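Local structure of ADP/ATP-dependent NAD(P)H-hydrate dehydratase (Bacillus subtilis, 3RPZ) at residues A[195-200]-A[234-239]; A[158-163]-A[176-181]; A[138-143]-A[182-187]. The protein catalyses the ADP- or ATP-dependent dehydration of hydrated NADH and NADPH, and so probably returns these damaged cofactors to their usable form. All blocks are in the same frame, centred on the assembly; numbering follows the deposited sequence.

In the fold
Following the chain from its N terminus, loop 138-143, between strands 128-130 and 147-149, comes first. Contact 3 brings it to the end of helix 171-182 and the start of strand 185-188. Nested inside the loop so closed lies contact 2, where the end of helix 153-160 meets helix 171-182, closing a short, mostly helical loop. Contact 1 follows in series and joins the end of strand 194-196 and its turn to helix 235-256, closing a loop that holds helix 217-231. Contacts 1 and 3 share the mixed sheet: strands 185-188 and 194-196 are neighbours, with A196 O 2.8 Å from I186 N. Helix 171-182 links contacts 2 and 3, followed after a two-residue turn by strand 185-188.

Contact 1: A[195-200]-A[234-239]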
loop_
_atom_site.group_PDB
_atom_site.type_symbol
_atom_site.label_atom_id
_atom_site.label_comp_id
_atom_site.label_asym_id
_atom_site.label_seq_id
_atom_site.Cartn_x
_atom_site.Cartn_y
_atom_site.Cartn_z
ATOM N N ILE A 195 17.245 17.721 24.646
ATOM C CA ILE A 195 15.903 17.851 25.190
ATOM C C ILE A 195 15.998 18.730 26.419
ATOM O O ILE A 195 16.486 18.299 27.470
ATOM C CB ILE A 195 15.271 16.490 25.541
ATOM C CG1 ILE A 195 15.329 15.504 24.367
ATOM C CG2 ILE A 195 13.784 16.705 25.999
ATOM C CD1 ILE A 195 16.591 14.637 24.278
ATOM N N ALA A 196 15.590 19.991 26.282
ATOM C CA ALA A 196 15.680 20.994 27.325
ATOM C C ALA A 196 14.307 21.326 27.881
ATOM O O ALA A 196 13.407 21.669 27.131
ATOM C CB ALA A 196 16.362 22.237 26.814
ATOM N N PHE A 197 14.150 21.197 29.199
ATOM C CA PHE A 197 12.895 21.439 29.893
ATOM C C PHE A 197 12.940 22.826 30.548
ATOM O O PHE A 197 14.007 23.283 30.946
ATOM C CB PHE A 197 12.641 20.329 30.925
ATOM C CG PHE A 197 12.389 18.998 30.302
ATOM C CD1 PHE A 197 11.164 18.695 29.778
ATOM C CD2 PHE A 197 13.404 18.097 30.150
ATOM C CE1 PHE A 197 10.953 17.493 29.137
ATOM C CE2 PHE A 197 13.190 16.900 29.510
ATOM C CZ PHE A 197 11.977 16.580 29.019
ATOM N N PRO A 198 11.764 23.454 30.661
ATOM C CA PRO A 198 11.758 24.834 31.143
ATOM C C PRO A 198 12.046 24.928 32.624
ATOM O O PRO A 198 12.284 26.039 33.142
ATOM C CB PRO A 198 10.376 25.311 30.786
ATOM C CG PRO A 198 9.526 24.060 30.629
ATOM C CD PRO A 198 10.457 23.003 30.137
ATOM N N ASP A 199 12.056 23.800 33.364
ATOM C CA ASP A 199 12.458 23.772 34.747
ATOM C C ASP A 199 13.960 23.584 34.952
ATOM O O ASP A 199 14.438 23.537 36.108
ATOM C CB ASP A 199 11.691 22.679 35.527
ATOM C CG ASP A 199 12.011 21.258 35.046
ATOM O OD1 ASP A 199 12.952 21.012 34.282
ATOM O OD2 ASP A 199 11.279 20.365 35.512
ATOM N N GLY A 200 14.722 23.592 33.865
ATOM C CA GLY A 200 16.147 23.455 33.875
ATOM C C GLY A 200 16.752 22.079 33.637
ATOM O O GLY A 200 17.966 21.943 33.405
ATOM N N ASP A 234 4.170 10.650 32.845
ATOM C CA ASP A 234 5.028 11.822 32.937
ATOM C C ASP A 234 5.354 12.304 31.516
ATOM O O ASP A 234 6.000 11.589 30.763
ATOM C CB ASP A 234 6.304 11.489 33.688
ATOM C CG ASP A 234 7.152 12.701 33.969
ATOM O OD1 ASP A 234 7.018 13.738 33.310
ATOM O OD2 ASP A 234 7.892 12.659 35.012
ATOM N N PRO A 235 4.899 13.493 31.128
ATOM C CA PRO A 235 5.155 13.953 29.756
ATOM C C PRO A 235 6.639 14.134 29.458
ATOM O O PRO A 235 7.021 14.072 28.281
ATOM C CB PRO A 235 4.428 15.275 29.654
ATOM C CG PRO A 235 4.240 15.676 31.069
ATOM C CD PRO A 235 4.105 14.468 31.904
ATOM N N LYS A 236 7.467 14.360 30.469
ATOM C CA LYS A 236 8.910 14.447 30.240
ATOM C C LYS A 236 9.459 13.136 29.663
ATOM O O LYS A 236 10.265 13.119 28.749
ATOM C CB LYS A 236 9.702 14.813 31.502
ATOM C CG LYS A 236 9.421 16.192 31.999
ATOM C CD LYS A 236 10.451 16.440 33.146
ATOM C CE LYS A 236 10.518 17.838 33.559
ATOM N NZ LYS A 236 11.453 17.874 34.744
ATOM N N HIS A 237 9.018 12.030 30.255
ATOM C CA HIS A 237 9.446 10.716 29.802
ATOM C C HIS A 237 8.952 10.411 28.429
ATOM O O HIS A 237 9.628 9.769 27.632
ATOM C CB HIS A 237 8.960 9.640 30.773
ATOM C CG HIS A 237 9.521 9.784 32.134
ATOM N ND1 HIS A 237 8.964 9.141 33.221
ATOM C CD2 HIS A 237 10.573 10.489 32.585
ATOM C CE1 HIS A 237 9.663 9.482 34.299
ATOM N NE2 HIS A 237 10.657 10.276 33.949
ATOM N N ALA A 238 7.723 10.849 28.125
ATOM C CA ALA A 238 7.188 10.662 26.797
ATOM C C ALA A 238 8.081 11.299 25.727
ATOM O O ALA A 238 8.407 10.678 24.716
ATOM C CB ALA A 238 5.788 11.274 26.679
ATOM N N VAL A 239 8.508 12.552 25.947
ATOM C CA VAL A 239 9.365 13.263 25.001
ATOM C C VAL A 239 10.709 12.550 24.871
ATOM O O VAL A 239 11.193 12.254 23.780
ATOM C CB VAL A 239 9.552 14.726 25.417
ATOM C CG1 VAL A 239 10.549 15.417 24.464
ATOM C CG2 VAL A 239 8.221 15.469 25.406
#
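The ring of F197 offers one face to the aliphatic chain of K236, whose CD stands 4.1 Å from the F197 ring centroid and only 11° off the normal, a CH-pi contact. Here helix 235-256 packs against the antiparallel end of the mixed sheet, in a fold consistent with the ribokinase-like fold of this family. F197 opens a type I beta turn, F197 to G200, that follows strand 194-196, and the lysine comes from the first turn of the helix. The nearest approach is off-centre, K236 CG lying 3.5 Å from F197 CE1. On the helix side, the H237 ring has D234 OD2 above one face, toward the rim.

Extended beyond CG, the lysine chain carries its ammonium past the ring to D199. K236 NZ meets D199 OD2 at 2.6 Å, on the syn lone pair, in a salt bridge for which the two side chains reach from opposite sides. The same ammonium pairs with D201, so two carboxylates share one positive charge, while D199 OD1 accepts from D201 N. By contrast, K236 NZ is 5.2 Å from the centroid of the F197 ring, at most a weak cation-pi attraction.

Deeper in, I195 CG2 packs against V239 CG1 at 3.8 Å, the side chains lying alongside and running opposite ways. V239 also touches I225 and V187, and F197 rests on V185 and L240. At the start of helix 235-256, D234 is the N-cap: D234 OD1 accepts from K236 N at 2.9 Å, the donor lying 38° out of the carboxylate plane.

Contact 2: A[158-163]-A[176-181]; sequences RMTGVP and KEWAAQ
T160 and W178 meet obliquely, the threonine methyl coming down over one face of the indole. T160 CG2 lies 3.5 Å from the centroid of the W178 six-membered ring and 19° off its normal, a CH-pi contact, and its nearest ring atom is W178 CD2 at 3.4 Å. T160 CB follows over the same ring system, 3.6 Å from W178 CE2. The indole's opposite face has Q181 OE1 above it, displaced toward the rim, while F156 meets W178 edge-to-face.

The threonine's first torsion (chi1 70°) puts OG1 between the backbone N and the carbonyl carbon and leaves CG2 anti to that carbon, pointing at the indole. The hydroxyl is thus turned to its own chain: T160 OG1 accepts from V162 N at 3.0 Å in a nearly straight bond, N-H...O 164°, and is also hydrogen-bonded to F156 O. V162 runs alongside the tryptophan the other way, V162 CG2 being 3.9 Å from W178 NE1. An alanine at W178 would remove the whole indole, and T160 CG2 and V162 CG2 would probably lose the surface they pack on, leaving a gap between helix 171-182 and the end of helix 153-160 with the loop that follows.

I186 of strand 185-188 also touches W178; the contact joins two helices near the surface, beside the sheet. At the end of helix 153-160, where G161 takes positive phi, T160 forms an ST turn.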
loop_
_atom_site.group_PDB
_atom_site.type_symbol
_atom_site.label_atom_id
_atom_site.label_comp_id
_atom_site.label_asym_id
_atom_site.label_seq_id
_atom_site.Cartn_x
_atom_site.Cartn_y
_atom_site.Cartn_z
ATOM N N ARG A 158 14.926 30.665 13.270
ATOM C CA ARG A 158 13.706 31.412 13.036
ATOM C C ARG A 158 13.032 31.844 14.347
ATOM O O ARG A 158 12.504 32.923 14.442
ATOM C CB ARG A 158 12.723 30.587 12.198
ATOM C CG ARG A 158 11.421 31.291 11.931
ATOM C CD ARG A 158 10.661 30.655 10.783
ATOM N NE ARG A 158 9.906 29.485 11.191
ATOM C CZ ARG A 158 10.084 28.272 10.692
ATOM N NH1 ARG A 158 11.007 28.058 9.782
ATOM N NH2 ARG A 158 9.342 27.277 11.116
ATOM N N MET A 159 13.046 30.975 15.339
ATOM C CA MET A 159 12.412 31.218 16.646
ATOM C C MET A 159 13.119 32.281 17.470
ATOM O O MET A 159 12.484 32.984 18.232
ATOM C CB MET A 159 12.422 29.948 17.483
ATOM C CG MET A 159 11.444 28.904 17.028
ATOM S SD MET A 159 11.847 27.263 17.686
ATOM C CE MET A 159 11.985 27.638 19.416
ATOM N N THR A 160 14.446 32.334 17.349
ATOM C CA THR A 160 15.312 33.035 18.315
ATOM C C THR A 160 16.207 34.119 17.748
ATOM O O THR A 160 16.681 34.974 18.532
ATOM C CB THR A 160 16.225 32.048 19.047
ATOM O OG1 THR A 160 17.213 31.537 18.134
ATOM C CG2 THR A 160 15.438 30.969 19.739
ATOM N N GLY A 161 16.486 34.093 16.458
ATOM C CA GLY A 161 17.550 34.945 15.858
ATOM C C GLY A 161 18.983 34.495 16.088
ATOM O O GLY A 161 19.936 35.173 15.617
ATOM N N VAL A 162 19.190 33.386 16.803
ATOM C CA VAL A 162 20.538 32.848 16.986
ATOM C C VAL A 162 20.966 32.187 15.673
ATOM O O VAL A 162 20.346 31.204 15.256
ATOM C CB VAL A 162 20.627 31.806 18.132
ATOM C CG1 VAL A 162 22.055 31.235 18.254
ATOM C CG2 VAL A 162 20.165 32.375 19.480
ATOM N N PRO A 163 21.984 32.706 14.980
ATOM C CA PRO A 163 22.381 32.059 13.738
ATOM C C PRO A 163 22.811 30.589 13.902
ATOM O O PRO A 163 23.385 30.203 14.901
ATOM C CB PRO A 163 23.554 32.900 13.251
ATOM C CG PRO A 163 23.454 34.187 13.984
ATOM C CD PRO A 163 22.830 33.857 15.307
ATOM N N LYS A 176 18.843 25.260 26.419
ATOM C CA LYS A 176 18.471 25.469 27.820
ATOM C C LYS A 176 18.073 26.907 28.052
ATOM O O LYS A 176 17.057 27.176 28.719
ATOM C CB LYS A 176 19.623 25.094 28.742
ATOM C CG LYS A 176 19.871 23.659 28.860
ATOM C CD LYS A 176 21.008 23.326 29.833
ATOM C CE LYS A 176 20.549 23.417 31.259
ATOM N NZ LYS A 176 20.568 24.798 31.749
ATOM N N GLU A 177 18.831 27.844 27.502
ATOM C CA GLU A 177 18.534 29.265 27.730
ATOM C C GLU A 177 17.129 29.612 27.193
ATOM O O GLU A 177 16.326 30.339 27.856
ATOM C CB GLU A 177 19.594 30.099 27.008
ATOM C CG GLU A 177 19.339 31.565 26.842
ATOM C CD GLU A 177 20.585 32.213 26.274
ATOM O OE1 GLU A 177 21.556 32.388 27.046
ATOM O OE2 GLU A 177 20.630 32.440 25.039
ATOM N N TRP A 178 16.807 29.120 25.991
ATOM C CA TRP A 178 15.568 29.459 25.367
ATOM C C TRP A 178 14.396 28.678 25.918
ATOM O O TRP A 178 13.281 29.178 25.974
ATOM C CB TRP A 178 15.682 29.390 23.837
ATOM C CG TRP A 178 16.333 30.595 23.323
ATOM C CD1 TRP A 178 17.661 30.801 23.142
ATOM C CD2 TRP A 178 15.674 31.828 22.990
ATOM N NE1 TRP A 178 17.874 32.102 22.676
ATOM C CE2 TRP A 178 16.667 32.732 22.576
ATOM C CE3 TRP A 178 14.335 32.218 22.936
ATOM C CZ2 TRP A 178 16.368 34.027 22.147
ATOM C CZ3 TRP A 178 14.041 33.544 22.522
ATOM C CH2 TRP A 178 15.050 34.400 22.112
ATOM N N ALA A 179 14.607 27.444 26.372
ATOM C CA ALA A 179 13.547 26.730 27.075
ATOM C C ALA A 179 13.148 27.470 28.333
ATOM O O ALA A 179 11.985 27.575 28.675
ATOM C CB ALA A 179 13.980 25.289 27.438
ATOM N N ALA A 180 14.135 27.974 29.051
ATOM C CA ALA A 180 13.880 28.799 30.221
ATOM C C ALA A 180 13.160 30.121 29.901
ATOM O O ALA A 180 12.161 30.455 30.526
ATOM C CB ALA A 180 15.202 29.034 30.993
ATOM N N GLN A 181 13.643 30.840 28.887
ATOM C CA GLN A 181 13.056 32.103 28.519
ATOM C C GLN A 181 11.635 31.987 28.038
ATOM O O GLN A 181 10.797 32.804 28.372
ATOM C CB GLN A 181 13.916 32.787 27.443
ATOM C CG GLN A 181 13.432 34.171 27.002
ATOM C CD GLN A 181 14.390 34.862 26.010
ATOM O OE1 GLN A 181 15.623 34.688 26.061
ATOM N NE2 GLN A 181 13.817 35.651 25.112
#

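Contact 3: A[138-143]-A[182-187]; sequences RTYPKR and LQTVIV
Y140 and T184 make the close part of this contact, crossing at about a right angle. T184 CG2 sits over one face of the phenol ring, offset toward the rim. T184 CG2 is 3.6 Å from Y140 CD1 and 4.0 Å from the Y140 ring centroid, a CH-pi contact. With chi1 at 64°, T184 sets this methyl anti to its carbonyl carbon and pointing at the ring, while OG1 takes the place between backbone N and carbonyl carbon. The side chains of L149 and L130 also touch Y140, and T184 itself packs on V147 and L149. L182 belongs to this packed part through its CD2, which touches the loop backbone 3.7 Å from R138 O.

Between the side chains of Y140 and L182 the approach is looser, Y140 CD1 to L182 CB being 4.2 Å. A water spans the backbones here: it accepts from Y140 N at 2.9 Å and donates to L182 O at 2.8 Å, so both polar groups are satisfied without meeting directly. Farther along this partly exposed side, R138 holds T139 O side-on, with NE and NH2 both donating to that one oxygen, which lies close to the guanidinium plane. R138 NE is the nearer donor, 2.8 Å from T139 O. The other end of the guanidinium reaches D119 in a salt bridge and Q115 in a hydrogen bond, tying this loop to helix 112-121.

L182 closes helix 171-182, and Q183, with positive phi, is the C-prime residue of the Schellman motif that ends it. From there the chain enters strand 185-188, which lies between strands 147-149 and 194-196 in the sheet, and Y140 packs from the loop onto strands 128-130 and 147-149.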
loop_
_atom_site.group_PDB
_atom_site.type_symbol
_atom_site.label_atom_id
_atom_site.label_comp_id
_atom_site.label_asym_id
_atom_site.label_seq_id
_atom_site.Cartn_x
_atom_site.Cartn_y
_atom_site.Cartn_z
ATOM N N ARG A 138 7.903 33.911 18.825
ATOM C CA ARG A 138 6.718 34.270 19.589
ATOM C C ARG A 138 6.937 33.951 21.064
ATOM O O ARG A 138 7.962 33.412 21.426
ATOM C CB ARG A 138 5.477 33.541 19.065
ATOM C CG ARG A 138 5.529 32.031 19.205
ATOM C CD ARG A 138 4.218 31.347 19.029
ATOM N NE ARG A 138 3.289 31.747 20.089
ATOM C CZ ARG A 138 1.977 31.720 20.004
ATOM N NH1 ARG A 138 1.360 31.369 18.875
ATOM N NH2 ARG A 138 1.288 32.071 21.069
ATOM N N THR A 139 5.973 34.328 21.893
ATOM C CA THR A 139 5.943 33.907 23.286
ATOM C C THR A 139 4.695 33.062 23.515
ATOM O O THR A 139 3.863 32.883 22.610
ATOM C CB THR A 139 5.985 35.106 24.235
ATOM O OG1 THR A 139 4.851 35.917 23.996
ATOM C CG2 THR A 139 7.280 35.923 23.988
ATOM N N TYR A 140 4.606 32.465 24.704
ATOM C CA TYR A 140 3.617 31.458 25.014
ATOM C C TYR A 140 2.887 31.808 26.284
ATOM O O TYR A 140 3.483 32.308 27.213
ATOM C CB TYR A 140 4.294 30.080 25.117
ATOM C CG TYR A 140 4.984 29.721 23.819
ATOM C CD1 TYR A 140 6.307 30.114 23.579
ATOM C CD2 TYR A 140 4.288 29.092 22.803
ATOM C CE1 TYR A 140 6.886 29.832 22.382
ATOM C CE2 TYR A 140 4.883 28.798 21.609
ATOM C CZ TYR A 140 6.174 29.161 21.395
ATOM O OH TYR A 140 6.748 28.872 20.162
ATOM N N PRO A 141 1.580 31.581 26.320
ATOM C CA PRO A 141 0.800 31.954 27.494
ATOM C C PRO A 141 1.009 30.989 28.656
ATOM O O PRO A 141 1.254 29.792 28.439
ATOM C CB PRO A 141 -0.630 31.809 26.983
ATOM C CG PRO A 141 -0.567 30.743 25.967
ATOM C CD PRO A 141 0.758 30.919 25.285
ATOM N N LYS A 142 0.847 31.470 29.892
ATOM C CA LYS A 142 0.885 30.563 31.016
ATOM C C LYS A 142 -0.309 29.628 30.880
ATOM O O LYS A 142 -1.420 30.064 30.563
ATOM C CB LYS A 142 0.820 31.344 32.344
ATOM C CG LYS A 142 0.487 30.490 33.597
ATOM C CD LYS A 142 1.444 29.363 33.890
ATOM C CE LYS A 142 0.826 28.364 34.924
ATOM N NZ LYS A 142 1.526 27.031 34.934
ATOM N N ARG A 143 -0.057 28.325 31.045
ATOM C CA ARG A 143 -1.088 27.287 30.952
ATOM C C ARG A 143 -0.574 26.092 31.764
ATOM O O ARG A 143 0.631 26.020 32.059
ATOM C CB ARG A 143 -1.362 26.950 29.462
ATOM C CG ARG A 143 -0.156 26.354 28.787
ATOM C CD ARG A 143 -0.274 26.173 27.297
ATOM N NE ARG A 143 -1.417 25.381 26.819
ATOM C CZ ARG A 143 -1.375 24.068 26.551
ATOM N NH1 ARG A 143 -2.466 23.465 26.071
ATOM N NH2 ARG A 143 -0.283 23.326 26.768
ATOM N N LEU A 182 11.361 30.976 27.230
ATOM C CA LEU A 182 10.033 30.770 26.659
ATOM C C LEU A 182 9.101 29.991 27.581
ATOM O O LEU A 182 7.882 30.033 27.417
ATOM C CB LEU A 182 10.123 30.059 25.310
ATOM C CG LEU A 182 10.955 30.701 24.220
ATOM C CD1 LEU A 182 11.064 29.821 22.978
ATOM C CD2 LEU A 182 10.333 32.018 23.828
ATOM N N GLN A 183 9.671 29.286 28.548
ATOM C CA GLN A 183 8.967 28.335 29.402
ATOM C C GLN A 183 8.247 27.263 28.567
ATOM O O GLN A 183 7.095 26.940 28.807
ATOM C CB GLN A 183 8.079 29.037 30.428
ATOM C CG GLN A 183 8.915 29.675 31.539
ATOM C CD GLN A 183 9.636 28.602 32.370
ATOM O OE1 GLN A 183 8.931 27.830 33.047
ATOM N NE2 GLN A 183 10.962 28.499 32.252
ATOM N N THR A 184 8.995 26.729 27.624
ATOM C CA THR A 184 8.568 25.584 26.833
ATOM C C THR A 184 9.639 24.518 26.878
ATOM O O THR A 184 10.823 24.783 27.151
ATOM C CB THR A 184 8.364 25.957 25.362
ATOM O OG1 THR A 184 9.601 26.356 24.779
ATOM C CG2 THR A 184 7.398 27.065 25.186
ATOM N N VAL A 185 9.254 23.276 26.599
ATOM C CA VAL A 185 10.216 22.231 26.293
ATOM C C VAL A 185 10.809 22.582 24.925
ATOM O O VAL A 185 10.054 22.989 24.015
ATOM C CB VAL A 185 9.575 20.835 26.265
ATOM C CG1 VAL A 185 10.641 19.736 26.000
ATOM C CG2 VAL A 185 8.828 20.576 27.591
ATOM N N ILE A 186 12.109 22.363 24.720
ATOM C CA ILE A 186 12.712 22.477 23.388
ATOM C C ILE A 186 13.458 21.212 23.093
ATOM O O ILE A 186 14.403 20.866 23.822
ATOM C CB ILE A 186 13.639 23.707 23.226
ATOM C CG1 ILE A 186 12.856 24.980 23.464
ATOM C CG2 ILE A 186 14.230 23.736 21.781
ATOM C CD1 ILE A 186 13.644 26.252 23.319
ATOM N N VAL A 187 13.056 20.519 22.025
ATOM C CA VAL A 187 13.733 19.378 21.458
ATOM C C VAL A 187 14.504 19.935 20.279
ATOM O O VAL A 187 13.944 20.158 19.220
ATOM C CB VAL A 187 12.771 18.270 21.016
ATOM C CG1 VAL A 187 13.539 17.114 20.410
ATOM C CG2 VAL A 187 11.902 17.813 22.185
HETATM O O HOH W 1 7.002 32.450 26.280
#